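Local coordinates for protein putative fumarylpyruvate hydrolase (PDB 4MAQ) that is a putative hydrolase of the fumarylacetoacetate hydrolase family, built around that family's mixed beta-sheet fold, with its exact role unconfirmed, at residues B[88-93]-B[207-212]. Residues are numbered along the deposited sequence; the frame is centred on the assembly and turned at random.
Sequences EIELVV and TGTPAG
Thr207 grips the carbonyl oxygen of Leu91 twice, an example of how a side-chain hydroxyl and the backbone N of the same residue can share one strand carbonyl where the chain leaves a neighbouring strand, here 204-206. Its backbone N reaches Leu91 O at 3.1 Å. Its hydroxyl OG1 meets the same oxygen at 2.8 Å, tilted 28° from the carbonyl plane. OG1 gets there because it sits between its own backbone N and carbonyl carbon (chi1 58°), a rotation that also lays the methyl CG2 across Val93 CG2 at 3.6 Å. A bound water then bridges the two segments where the backbones do not bond each other: it accepts from Leu91 N and donates to both Thr207 OG1 and Gly208 O. Beside it, Glu90 packs closely along the Gly208 peptide, CG lying 3.1 Å from Gly208 O, and its carboxylate takes Gly208 N on OE1 at 2.8 Å, the donor arriving from above the carboxylate plane rather than within it.

In the fumarylacetoacetate hydrolase fold, strand 85-95 is a long member of the mixed sheet. It pairs antiparallel with both 204-206 and 214-216, and residues 207-212 belong to the loop linking these two short strands. Thr209 adds a further side-chain bond, its OG1 donating to Ile89 O at 2.7 Å; Gln175 NE2 also bonds this hydroxyl, and Gln175 OE1 takes Ile89 N. Pro210 adds a buried apolar touch, CD against Ile89 CG2 at 3.8 Å.

The buried Thr207 end contrasts with the more open Glu88 end. There the partly exposed Glu88, in one of its two conformers, crosses Thr209 at about a right angle near the methyl CG2, without a polar bond between the side chains.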
# COMPACT_ATOMS: atom_id res chain seq x y z
N GLU B 88 0.69 -1.42 -18.74
CA GLU B 88 1.50 -0.23 -18.95
C GLU B 88 2.96 -0.57 -18.67
O GLU B 88 3.34 -0.80 -17.51
CB GLU B 88 1.07 0.91 -18.02
CG GLU B 88 -0.29 1.49 -18.35
CD GLU B 88 -0.80 2.36 -17.24
OE1 GLU B 88 -0.06 3.27 -16.83
OE2 GLU B 88 -1.91 2.11 -16.75
N ILE B 89 3.78 -0.61 -19.72
CA ILE B 89 5.23 -0.88 -19.56
C ILE B 89 5.93 0.33 -18.90
O ILE B 89 5.67 1.48 -19.28
CB ILE B 89 5.88 -1.16 -20.95
CG1 ILE B 89 7.34 -1.57 -20.82
CG2 ILE B 89 5.75 0.02 -21.93
CD1 ILE B 89 7.47 -2.98 -20.32
N GLU B 90 6.82 0.08 -17.94
CA GLU B 90 7.49 1.17 -17.19
C GLU B 90 8.90 0.81 -16.80
O GLU B 90 9.17 -0.33 -16.46
CB GLU B 90 6.69 1.53 -15.94
CG GLU B 90 5.23 1.74 -16.27
CD GLU B 90 4.43 2.60 -15.33
OE1 GLU B 90 4.98 3.28 -14.45
OE2 GLU B 90 3.20 2.59 -15.55
N LEU B 91 9.78 1.82 -16.79
CA LEU B 91 11.07 1.72 -16.11
C LEU B 91 10.85 1.76 -14.60
O LEU B 91 10.18 2.65 -14.09
CB LEU B 91 12.03 2.85 -16.54
CG LEU B 91 13.39 2.83 -15.85
CD1 LEU B 91 14.24 1.70 -16.39
CD2 LEU B 91 14.08 4.17 -16.05
N VAL B 92 11.41 0.78 -13.90
CA VAL B 92 11.30 0.70 -12.44
C VAL B 92 12.65 1.09 -11.81
O VAL B 92 13.71 0.59 -12.20
CB VAL B 92 10.90 -0.71 -11.99
CG1 VAL B 92 10.92 -0.83 -10.46
CG2 VAL B 92 9.49 -1.04 -12.50
N VAL B 93 12.61 2.06 -10.89
CA VAL B 93 13.80 2.52 -10.17
C VAL B 93 13.81 1.97 -8.76
O VAL B 93 12.80 2.05 -8.05
CB VAL B 93 13.79 4.07 -10.12
CG1 VAL B 93 15.07 4.55 -9.48
CG2 VAL B 93 13.64 4.66 -11.52
N THR B 207 7.96 4.63 -13.14
CA THR B 207 8.21 6.00 -13.61
C THR B 207 7.33 6.47 -14.77
O THR B 207 7.57 7.54 -15.34
CB THR B 207 9.71 6.23 -13.98
OG1 THR B 207 10.12 5.30 -15.00
CG2 THR B 207 10.59 6.04 -12.77
N GLY B 208 6.31 5.68 -15.12
CA GLY B 208 5.35 6.09 -16.14
C GLY B 208 5.46 5.25 -17.38
O GLY B 208 6.33 4.38 -17.50
N THR B 209 4.57 5.49 -18.33
CA THR B 209 4.43 4.62 -19.48
C THR B 209 4.21 5.42 -20.75
O THR B 209 3.54 6.45 -20.71
CB THR B 209 3.24 3.64 -19.24
OG1 THR B 209 3.32 2.54 -20.15
CG2 THR B 209 1.88 4.32 -19.41
N PRO B 210 4.77 4.96 -21.88
CA PRO B 210 4.48 5.64 -23.14
C PRO B 210 3.06 5.29 -23.62
O PRO B 210 2.33 4.58 -22.93
CB PRO B 210 5.52 5.06 -24.10
CG PRO B 210 5.80 3.70 -23.56
CD PRO B 210 5.72 3.84 -22.07
N ALA B 211 2.66 5.82 -24.76
CA ALA B 211 1.34 5.56 -25.31
C ALA B 211 1.10 4.07 -25.57
O ALA B 211 2.04 3.26 -25.66
CB ALA B 211 1.13 6.37 -26.59
N GLY B 212 -0.16 3.72 -25.69
CA GLY B 212 -0.52 2.39 -26.15
C GLY B 212 -1.02 1.45 -25.07
O GLY B 212 -1.14 0.24 -25.30
O HOH W 1 9.05 4.61 -17.49